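Side-chain contacts in carbohydrate deacetylase Agd3 (Neosartorya fumigata, PDB 6NWZ), which removes acetyl groups from the exopolysaccharide galactosaminogalactan and is required for biofilm formation by the fungus: residues F271-T274 with V275-N279; A290-N293 with P294-Y298; W413-V417 with G418-A422; A443-A446 with W447-N450. All coordinates share one frame; numbering follows the deposited sequence.

In the fold
All four local contacts lie in the deacetylase domain without touching one another. Interactions 1 and 2 bracket helix 275-289, capping its start and turning the chain after its end, centres about 26 Å apart. Interaction 3 closes helix 400-417, against which the helix of interaction 4 packs; the nearest atoms of interactions 3 and 4 are about 11 Å apart, those of 1 and 3 about 8 Å. The side chain of I273 in interaction 1 lies about 9 Å from the zinc ligand D256; H388, binding that zinc, lies about 8 Å from L414 in interaction 3 and 9 Å from W447 in interaction 4. The side chain of N293 in interaction 2 is about 4 Å from a bound zinc ion.

Interaction 1: F271-T274 with V275-N279; sequences FRIT and VEDMN
T274 and D277 meet across the first turn of helix 275-289, each side chain serving the backbone N-H of the other, which defines a capping box. T274 is the N-cap: its OG1 accepts from the backbone N of D277 at 3.2 Å, and the N-H...O angle of 167° is nearly straight. In return, OD2 of D277 takes the backbone N of T274 on its anti lone pair, 3.3 Å away. With chi1 of T274 at 66°, OG1 sits between its own N and carbonyl carbon, where it meets the N-H of D277. That hydroxyl has two weak options for its single proton, OE1 of E276 and OD2 of D277.

F271 comes at the carboxylate from the opposite direction. OD2 of D277 lies near the plane of the F271 ring, at its edge, 3.2 Å from CZ, and the ring and carboxylate planes stand 63° apart. I273 passes obliquely along D277, CD1 of I273 3.5 Å from CB of D277. The I273 and M278 side chains cross at about a right angle, CG1 of I273 4.0 Å from SD of M278. The other oxygen, OD1 of D277, accepts from the backbone N of A553.

Around this start of the helix, I273 packs on L370 of helix 369-375, V275 and M278 rest on W373 of that same helix, and F271 ends strand 270-271, hydrogen-bonded through its backbone to T261.

Interaction 2: A290-N293 with P294-Y298; sequences AKMN and PGSSY
M292 stretches beside S296 and on to Y298, joining the two limbs of the loop on either side of a tight turn. Its CB lies 3.5 Å from CB of S296 and also touches the serine OG. Chi1 of -49° sets CG beside the backbone N, and the chain then runs extended, which carries the sulfur along the opposite limb. SD there borders two methylenes, CB of Y298 at 3.8 Å and CB of S296 at a similar range. The tip, CE, approaches CB of Y298 to 3.6 Å and meets the start of the tyrosine ring obliquely. The far end of that ring is held by another partner, since OH of Y298 is hydrogen-bonded to OG1 of T252.

S296 closes the turn with two donors on one acceptor. Its backbone N reaches O of N293 at 3.3 Å, and its OG gives a hydrogen bond of 2.8 Å to the same N293 oxygen, both from the same face of the carbonyl. A water accepts from N of N293 at 3.0 Å and donates to OG of S296, a second link between the limbs; OG also accepts from N of L589. The buried amide of N293 points away from the turn: ND2 donates to O of W587 and O of V585, and OD1 accepts from NZ of K159.

G295 has phi 88° and psi -5°, the glycine-adapted third position of the type II beta turn N293-S296, which reverses the chain between helix 275-289 and strand 300-304, a parallel neighbour of strand 252-257 in the deacetylase-domain sheet.

Interaction 3: W413-V417 with G418-A422; sequences WLKQV and GLDQA
This is a local contact at the C-terminal end of helix 400-417: L414 and V417, from its last turn, pack against L419 just after the chain leaves helical geometry at G418, on the way to strand 424-426. The exit is marked by the positive phi of G418, 97°. Beyond it the backbone N of D420 donates to O of L414 at 3.2 Å; the donor stands well above the carbonyl plane, 46° out of it. The G418 N-H adds weak bonds to O of L414 and O of K415.

L419 carries the apolar part of the contact. Its CB meets CD2 of L414 at 3.6 Å, the two side chains inclined to each other. L419 and V417 lie side by side, pointing the same way, CG of L419 3.6 Å from CG1 of V417. CD1 of L419 approaches CH2 of W413 obliquely at 3.9 Å. Further out, L414 rests on S387 and L419 on H385 of strand 384-387, V417 packs on L371 and T375, and NE1 of W413 is hydrogen-bonded to OD1 of N309.

D420 meets the helix at K415 instead. Chi1 of 63° brings its carboxylate alongside K415, with OD2 3.4 Å from CB of the lysine, while NZ of K415 stays 5.4 Å from that oxygen. No salt bridge forms, but at that range the lysine charge probably offsets some of the cost of a carboxylate near the negative end of a helix.

Interaction 4: A443-A446 with W447-N450; sequences ALQA and WWDN
L444 and W447 are one turn apart on helix 441-449, an i to i+3 pair, while Q445 and D449 make an i to i+4 pair on nearly the other side of the helix. In the first, the methyl CD2 of L444 lies over one face of the indole, 3.8 Å from the centroid of the six-membered ring and 19° off its normal, a CH-pi contact displaced toward the rim. Chi1 of W447, -56°, lays the indole along the preceding turn, where A443 O also lies over a face, near CD1. In the second pair, NE2 of Q445 donates to OD1 of D449 at 2.7 Å. The oxygen is met on its syn side and lies in the glutamine amide plane, but NE2 stands somewhat out of the carboxylate plane, the two groups being tilted by 42°. The bend of the glutamine chain at chi2 folds NE2 back toward the aspartate.

Behind these lies the backbone ladder: W447 N bonds to A443 O, W448 N to L444 O and D449 N to Q445 O.

Further partners surround the aromatic groups. NE1 of W447 is hydrogen-bonded to OE1 of Q395, and its ring also touches P432, I452 and V403, the last on helix 400-417, while L444 leans on F483. W448 instead forms a cation-pi pair with R453. At the helix end the backbone N of N450 makes a weak bond to A446 O, and ND2 of the same residue adds a second bond. OD1 of N450 accepts from NE2 of Q411, while its ND2 donates to A446 O at 2.9 Å, that oxygen lying in the plane of the asparagine amide.

Interaction 1: F271-T274 with V275-N279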
loop_
_atom_site.group_PDB
_atom_site.type_symbol
_atom_site.label_atom_id
_atom_site.label_comp_id
_atom_site.label_asym_id
_atom_site.label_seq_id
_atom_site.Cartn_x
_atom_site.Cartn_y
_atom_site.Cartn_z
ATOM N N PHE A 271 24.646 -18.361 -6.077
ATOM C CA PHE A 271 24.466 -18.271 -4.636
ATOM C C PHE A 271 23.218 -19.029 -4.206
ATOM O O PHE A 271 22.189 -18.994 -4.888
ATOM C CB PHE A 271 24.373 -16.818 -4.159
ATOM C CG PHE A 271 24.197 -16.692 -2.675
ATOM C CD1 PHE A 271 25.256 -16.943 -1.816
ATOM C CD2 PHE A 271 22.968 -16.354 -2.136
ATOM C CE1 PHE A 271 25.097 -16.842 -0.446
ATOM C CE2 PHE A 271 22.800 -16.253 -0.770
ATOM C CZ PHE A 271 23.863 -16.498 0.078
ATOM N N ARG A 272 23.333 -19.722 -3.071
ATOM C CA ARG A 272 22.217 -20.354 -2.380
ATOM C C ARG A 272 22.317 -19.999 -0.907
ATOM O O ARG A 272 23.358 -20.230 -0.282
ATOM C CB ARG A 272 22.224 -21.878 -2.556
ATOM C CG ARG A 272 21.051 -22.591 -1.892
ATOM C CD ARG A 272 21.163 -24.096 -2.071
ATOM N NE ARG A 272 19.898 -24.795 -1.860
ATOM C CZ ARG A 272 19.607 -25.509 -0.778
ATOM N NH1 ARG A 272 20.494 -25.618 0.199
ATOM N NH2 ARG A 272 18.431 -26.116 -0.675
ATOM N N ILE A 273 21.240 -19.437 -0.356
ATOM C CA ILE A 273 21.223 -18.967 1.026
ATOM C C ILE A 273 21.654 -20.100 1.952
ATOM O O ILE A 273 21.399 -21.278 1.670
ATOM C CB ILE A 273 19.829 -18.418 1.397
ATOM C CG1 ILE A 273 19.934 -17.393 2.530
ATOM C CG2 ILE A 273 18.860 -19.544 1.757
ATOM C CD1 ILE A 273 20.595 -16.095 2.108
ATOM N N THR A 274 22.339 -19.763 3.042
ATOM C CA THR A 274 22.862 -20.763 3.961
ATOM C C THR A 274 22.162 -20.677 5.313
ATOM O O THR A 274 21.352 -19.785 5.573
ATOM C CB THR A 274 24.376 -20.601 4.142
ATOM O OG1 THR A 274 24.651 -19.357 4.796
ATOM C CG2 THR A 274 25.071 -20.620 2.797
ATOM N N VAL A 275 22.491 -21.638 6.180
ATOM C CA VAL A 275 21.940 -21.646 7.532
ATOM C C VAL A 275 22.461 -20.457 8.331
ATOM O O VAL A 275 21.717 -19.842 9.106
ATOM C CB VAL A 275 22.256 -22.984 8.225
ATOM C CG1 VAL A 275 21.991 -22.894 9.719
ATOM C CG2 VAL A 275 21.434 -24.111 7.602
ATOM N N GLU A 276 23.738 -20.106 8.156
ATOM C CA GLU A 276 24.279 -18.944 8.856
ATOM C C GLU A 276 23.584 -17.666 8.404
ATOM O O GLU A 276 23.255 -16.802 9.227
ATOM C CB GLU A 276 25.790 -18.844 8.636
ATOM C CG GLU A 276 26.600 -20.032 9.157
ATOM C CD GLU A 276 26.565 -21.243 8.229
ATOM O OE1 GLU A 276 26.120 -21.105 7.069
ATOM O OE2 GLU A 276 26.984 -22.337 8.663
ATOM N N ASP A 277 23.351 -17.533 7.095
ATOM C CA ASP A 277 22.585 -16.405 6.572
ATOM C C ASP A 277 21.229 -16.301 7.256
ATOM O O ASP A 277 20.838 -15.227 7.730
ATOM C CB ASP A 277 22.401 -16.552 5.060
ATOM C CG ASP A 277 23.648 -16.200 4.272
ATOM O OD1 ASP A 277 24.325 -15.216 4.630
ATOM O OD2 ASP A 277 23.945 -16.908 3.287
ATOM N N MET A 278 20.500 -17.420 7.317
ATOM C CA MET A 278 19.153 -17.404 7.877
ATOM C C MET A 278 19.158 -17.108 9.373
ATOM O O MET A 278 18.242 -16.447 9.871
ATOM C CB MET A 278 18.450 -18.735 7.590
ATOM C CG MET A 278 18.067 -18.950 6.121
ATOM S SD MET A 278 17.114 -17.601 5.372
ATOM C CE MET A 278 15.868 -17.313 6.619
ATOM N N ASN A 279 20.175 -17.577 10.103
ATOM C CA ASN A 279 20.274 -17.228 11.519
ATOM C C ASN A 279 20.435 -15.725 11.702
ATOM O O ASN A 279 19.926 -15.153 12.674
ATOM C CB ASN A 279 21.436 -17.976 12.170
ATOM C CG ASN A 279 21.064 -19.387 12.572
ATOM O OD1 ASN A 279 19.914 -19.659 12.919
ATOM N ND2 ASN A 279 22.033 -20.297 12.520
#

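Interaction 2: A290-N293 with P294-Y298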
loop_
_atom_site.group_PDB
_atom_site.type_symbol
_atom_site.label_atom_id
_atom_site.label_comp_id
_atom_site.label_asym_id
_atom_site.label_seq_id
_atom_site.Cartn_x
_atom_site.Cartn_y
_atom_site.Cartn_z
ATOM N N ALA A 290 11.319 -3.927 17.094
ATOM C CA ALA A 290 11.450 -2.942 18.161
ATOM C C ALA A 290 11.731 -1.534 17.646
ATOM O O ALA A 290 11.772 -0.599 18.452
ATOM C CB ALA A 290 12.551 -3.368 19.132
ATOM N N LYS A 291 11.942 -1.357 16.344
ATOM C CA LYS A 291 12.092 -0.026 15.769
ATOM C C LYS A 291 10.768 0.570 15.314
ATOM O O LYS A 291 10.726 1.746 14.944
ATOM C CB LYS A 291 13.057 -0.062 14.578
ATOM C CG LYS A 291 14.467 -0.478 14.938
ATOM C CD LYS A 291 15.415 -0.259 13.772
ATOM C CE LYS A 291 16.843 -0.582 14.180
ATOM N NZ LYS A 291 17.825 -0.284 13.101
ATOM N N MET A 292 9.696 -0.206 15.326
ATOM C CA MET A 292 8.426 0.243 14.790
ATOM C C MET A 292 7.564 0.834 15.894
ATOM O O MET A 292 7.775 0.582 17.081
ATOM C CB MET A 292 7.703 -0.916 14.113
ATOM C CG MET A 292 8.591 -1.670 13.159
ATOM S SD MET A 292 7.733 -2.998 12.315
ATOM C CE MET A 292 8.879 -3.278 10.965
ATOM N N ASN A 293 6.582 1.637 15.484
ATOM C CA ASN A 293 5.691 2.262 16.441
ATOM C C ASN A 293 4.887 1.192 17.178
ATOM O O ASN A 293 4.734 0.071 16.689
ATOM C CB ASN A 293 4.751 3.239 15.739
ATOM C CG ASN A 293 5.489 4.337 15.011
ATOM O OD1 ASN A 293 6.316 5.041 15.594
ATOM N ND2 ASN A 293 5.203 4.488 13.721
ATOM N N PRO A 294 4.379 1.516 18.366
ATOM C CA PRO A 294 3.580 0.542 19.113
ATOM C C PRO A 294 2.425 0.005 18.280
ATOM O O PRO A 294 1.860 0.700 17.433
ATOM C CB PRO A 294 3.080 1.347 20.317
ATOM C CG PRO A 294 4.153 2.355 20.538
ATOM C CD PRO A 294 4.644 2.731 19.160
ATOM N N GLY A 295 2.078 -1.251 18.534
ATOM C CA GLY A 295 1.032 -1.912 17.793
ATOM C C GLY A 295 1.493 -2.605 16.536
ATOM O O GLY A 295 0.679 -3.278 15.885
ATOM N N SER A 296 2.769 -2.472 16.179
ATOM C CA SER A 296 3.295 -3.078 14.969
ATOM C C SER A 296 3.526 -4.573 15.161
ATOM O O SER A 296 3.511 -5.105 16.275
ATOM C CB SER A 296 4.599 -2.403 14.550
ATOM O OG SER A 296 4.380 -1.073 14.121
ATOM N N SER A 297 3.754 -5.249 14.037
ATOM C CA SER A 297 3.996 -6.684 14.006
ATOM C C SER A 297 4.502 -7.084 12.627
ATOM O O SER A 297 3.713 -7.192 11.681
ATOM C CB SER A 297 2.722 -7.460 14.347
ATOM O OG SER A 297 2.889 -8.837 14.069
ATOM N N TYR A 298 5.806 -7.306 12.498
ATOM C CA TYR A 298 6.422 -7.592 11.210
ATOM C C TYR A 298 7.033 -8.986 11.200
ATOM O O TYR A 298 7.654 -9.412 12.179
ATOM C CB TYR A 298 7.496 -6.554 10.877
ATOM C CG TYR A 298 8.310 -6.884 9.645
ATOM C CD1 TYR A 298 7.809 -6.646 8.370
ATOM C CD2 TYR A 298 9.584 -7.427 9.758
ATOM C CE1 TYR A 298 8.554 -6.948 7.243
ATOM C CE2 TYR A 298 10.337 -7.732 8.636
ATOM C CZ TYR A 298 9.818 -7.491 7.383
ATOM O OH TYR A 298 10.568 -7.795 6.271
HETATM O O HOH W 1 5.499 1.405 12.698
#

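Interaction 3: W413-V417 with G418-A422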
loop_
_atom_site.group_PDB
_atom_site.type_symbol
_atom_site.label_atom_id
_atom_site.label_comp_id
_atom_site.label_asym_id
_atom_site.label_seq_id
_atom_site.Cartn_x
_atom_site.Cartn_y
_atom_site.Cartn_z
ATOM N N TRP A 413 5.268 -31.917 -0.651
ATOM C CA TRP A 413 6.543 -31.619 -0.009
ATOM C C TRP A 413 6.350 -30.721 1.208
ATOM O O TRP A 413 6.936 -30.971 2.269
ATOM C CB TRP A 413 7.494 -30.975 -1.020
ATOM C CG TRP A 413 8.785 -30.513 -0.420
ATOM C CD1 TRP A 413 9.880 -31.279 -0.134
ATOM C CD2 TRP A 413 9.119 -29.176 -0.033
ATOM N NE1 TRP A 413 10.875 -30.499 0.410
ATOM C CE2 TRP A 413 10.432 -29.203 0.480
ATOM C CE3 TRP A 413 8.435 -27.957 -0.071
ATOM C CZ2 TRP A 413 11.072 -28.060 0.952
ATOM C CZ3 TRP A 413 9.074 -26.823 0.397
ATOM C CH2 TRP A 413 10.379 -26.882 0.903
ATOM N N LEU A 414 5.529 -29.674 1.079
ATOM C CA LEU A 414 5.245 -28.816 2.226
ATOM C C LEU A 414 4.578 -29.589 3.356
ATOM O O LEU A 414 4.757 -29.247 4.530
ATOM C CB LEU A 414 4.361 -27.642 1.803
ATOM C CG LEU A 414 5.030 -26.515 1.017
ATOM C CD1 LEU A 414 3.990 -25.570 0.429
ATOM C CD2 LEU A 414 5.989 -25.760 1.915
ATOM N N LYS A 415 3.806 -30.624 3.022
ATOM C CA LYS A 415 3.133 -31.414 4.046
ATOM C C LYS A 415 4.094 -32.401 4.699
ATOM O O LYS A 415 4.130 -32.518 5.929
ATOM C CB LYS A 415 1.931 -32.141 3.438
ATOM C CG LYS A 415 1.226 -33.106 4.388
ATOM C CD LYS A 415 -0.034 -33.685 3.755
ATOM C CE LYS A 415 -0.500 -34.942 4.478
ATOM N NZ LYS A 415 -0.726 -34.701 5.927
ATOM N N GLN A 416 4.883 -33.116 3.888
ATOM C CA GLN A 416 5.833 -34.081 4.437
ATOM C C GLN A 416 6.878 -33.391 5.299
ATOM O O GLN A 416 7.236 -33.881 6.376
ATOM C CB GLN A 416 6.517 -34.858 3.308
ATOM C CG GLN A 416 7.731 -35.665 3.768
ATOM C CD GLN A 416 8.486 -36.333 2.628
ATOM O OE1 GLN A 416 9.101 -35.664 1.797
ATOM N NE2 GLN A 416 8.452 -37.660 2.596
ATOM N N VAL A 417 7.374 -32.245 4.838
ATOM C CA VAL A 417 8.441 -31.552 5.542
ATOM C C VAL A 417 7.920 -30.783 6.754
ATOM O O VAL A 417 8.703 -30.451 7.654
ATOM C CB VAL A 417 9.181 -30.687 4.506
ATOM C CG1 VAL A 417 9.384 -29.266 4.981
ATOM C CG2 VAL A 417 10.495 -31.354 4.134
ATOM N N GLY A 418 6.610 -30.537 6.824
ATOM C CA GLY A 418 5.988 -29.935 7.985
ATOM C C GLY A 418 5.758 -28.441 7.904
ATOM O O GLY A 418 5.205 -27.865 8.851
ATOM N N LEU A 419 6.158 -27.797 6.807
ATOM C CA LEU A 419 6.024 -26.349 6.717
ATOM C C LEU A 419 4.565 -25.910 6.722
ATOM O O LEU A 419 4.254 -24.813 7.198
ATOM C CB LEU A 419 6.738 -25.835 5.467
ATOM C CG LEU A 419 8.264 -25.888 5.548
ATOM C CD1 LEU A 419 8.910 -25.493 4.226
ATOM C CD2 LEU A 419 8.755 -24.998 6.683
ATOM N N ASP A 420 3.655 -26.745 6.220
ATOM C CA ASP A 420 2.254 -26.335 6.195
ATOM C C ASP A 420 1.634 -26.272 7.581
ATOM O O ASP A 420 0.469 -25.883 7.698
ATOM C CB ASP A 420 1.432 -27.265 5.298
ATOM C CG ASP A 420 1.397 -28.699 5.797
ATOM O OD1 ASP A 420 2.057 -29.018 6.810
ATOM O OD2 ASP A 420 0.697 -29.515 5.160
ATOM N N GLN A 421 2.374 -26.647 8.617
ATOM C CA GLN A 421 1.913 -26.553 9.994
ATOM C C GLN A 421 2.334 -25.253 10.661
ATOM O O GLN A 421 2.060 -25.068 11.852
ATOM C CB GLN A 421 2.440 -27.741 10.804
ATOM C CG GLN A 421 1.883 -29.091 10.371
ATOM C CD GLN A 421 0.377 -29.178 10.531
ATOM O OE1 GLN A 421 -0.367 -29.131 9.549
ATOM N NE2 GLN A 421 -0.082 -29.306 11.771
ATOM N N ALA A 422 2.988 -24.355 9.929
ATOM C CA ALA A 422 3.524 -23.148 10.533
ATOM C C ALA A 422 2.399 -22.240 11.013
ATOM O O ALA A 422 1.258 -22.310 10.546
ATOM C CB ALA A 422 4.410 -22.395 9.541
#

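Interaction 4: A443-A446 with W447-N450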
loop_
_atom_site.group_PDB
_atom_site.type_symbol
_atom_site.label_atom_id
_atom_site.label_comp_id
_atom_site.label_asym_id
_atom_site.label_seq_id
_atom_site.Cartn_x
_atom_site.Cartn_y
_atom_site.Cartn_z
ATOM N N ALA A 443 -2.967 -23.614 -17.131
ATOM C CA ALA A 443 -2.202 -23.518 -15.896
ATOM C C ALA A 443 -3.084 -23.051 -14.746
ATOM O O ALA A 443 -3.069 -23.643 -13.661
ATOM C CB ALA A 443 -1.013 -22.578 -16.094
ATOM N N LEU A 444 -3.874 -21.995 -14.972
ATOM C CA LEU A 444 -4.760 -21.491 -13.925
ATOM C C LEU A 444 -5.767 -22.547 -13.483
ATOM O O LEU A 444 -6.143 -22.591 -12.306
ATOM C CB LEU A 444 -5.484 -20.234 -14.409
ATOM C CG LEU A 444 -4.611 -19.047 -14.824
ATOM C CD1 LEU A 444 -5.457 -17.920 -15.390
ATOM C CD2 LEU A 444 -3.792 -18.551 -13.648
ATOM N N GLN A 445 -6.214 -23.402 -14.407
ATOM C CA GLN A 445 -7.088 -24.506 -14.026
ATOM C C GLN A 445 -6.337 -25.534 -13.187
ATOM O O GLN A 445 -6.900 -26.104 -12.243
ATOM C CB GLN A 445 -7.684 -25.159 -15.274
ATOM C CG GLN A 445 -8.729 -26.229 -14.988
ATOM C CD GLN A 445 -10.039 -25.651 -14.485
ATOM O OE1 GLN A 445 -10.674 -24.838 -15.158
ATOM N NE2 GLN A 445 -10.450 -26.068 -13.293
ATOM N N ALA A 446 -5.067 -25.785 -13.513
ATOM C CA ALA A 446 -4.261 -26.686 -12.696
ATOM C C ALA A 446 -4.106 -26.147 -11.280
ATOM O O ALA A 446 -4.154 -26.913 -10.310
ATOM C CB ALA A 446 -2.895 -26.907 -13.344
ATOM N N TRP A 447 -3.916 -24.830 -11.140
ATOM C CA TRP A 447 -3.940 -24.222 -9.812
ATOM C C TRP A 447 -5.276 -24.475 -9.133
ATOM O O TRP A 447 -5.329 -24.917 -7.981
ATOM C CB TRP A 447 -3.694 -22.711 -9.891
ATOM C CG TRP A 447 -2.445 -22.256 -10.578
ATOM C CD1 TRP A 447 -1.504 -23.032 -11.189
ATOM C CD2 TRP A 447 -2.004 -20.899 -10.727
ATOM N NE1 TRP A 447 -0.508 -22.244 -11.711
ATOM C CE2 TRP A 447 -0.790 -20.930 -11.439
ATOM C CE3 TRP A 447 -2.520 -19.662 -10.326
ATOM C CZ2 TRP A 447 -0.084 -19.774 -11.759
ATOM C CZ3 TRP A 447 -1.819 -18.516 -10.644
ATOM C CH2 TRP A 447 -0.615 -18.579 -11.354
ATOM N N TRP A 448 -6.372 -24.192 -9.841
ATOM C CA TRP A 448 -7.693 -24.274 -9.235
ATOM C C TRP A 448 -8.068 -25.705 -8.884
ATOM O O TRP A 448 -8.795 -25.932 -7.911
ATOM C CB TRP A 448 -8.735 -23.670 -10.177
ATOM C CG TRP A 448 -10.089 -23.525 -9.555
ATOM C CD1 TRP A 448 -11.015 -24.511 -9.358
ATOM C CD2 TRP A 448 -10.674 -22.321 -9.052
ATOM N NE1 TRP A 448 -12.136 -23.994 -8.759
ATOM C CE2 TRP A 448 -11.953 -22.651 -8.561
ATOM C CE3 TRP A 448 -10.239 -20.994 -8.968
ATOM C CZ2 TRP A 448 -12.802 -21.702 -7.995
ATOM C CZ3 TRP A 448 -11.081 -20.055 -8.407
ATOM C CH2 TRP A 448 -12.350 -20.413 -7.929
ATOM N N ASP A 449 -7.602 -26.680 -9.667
ATOM C CA ASP A 449 -7.917 -28.070 -9.360
ATOM C C ASP A 449 -7.235 -28.533 -8.080
ATOM O O ASP A 449 -7.695 -29.494 -7.456
ATOM C CB ASP A 449 -7.547 -28.958 -10.547
ATOM C CG ASP A 449 -8.443 -28.716 -11.756
ATOM O OD1 ASP A 449 -9.413 -27.935 -11.635
ATOM O OD2 ASP A 449 -8.179 -29.306 -12.825
ATOM N N ASN A 450 -6.157 -27.869 -7.675
ATOM C CA ASN A 450 -5.663 -27.964 -6.313
ATOM C C ASN A 450 -6.244 -26.796 -5.513
ATOM O O ASN A 450 -7.011 -25.983 -6.030
ATOM C CB ASN A 450 -4.136 -27.992 -6.304
ATOM C CG ASN A 450 -3.574 -29.146 -7.124
ATOM O OD1 ASN A 450 -3.383 -30.252 -6.616
ATOM N ND2 ASN A 450 -3.311 -28.892 -8.402
#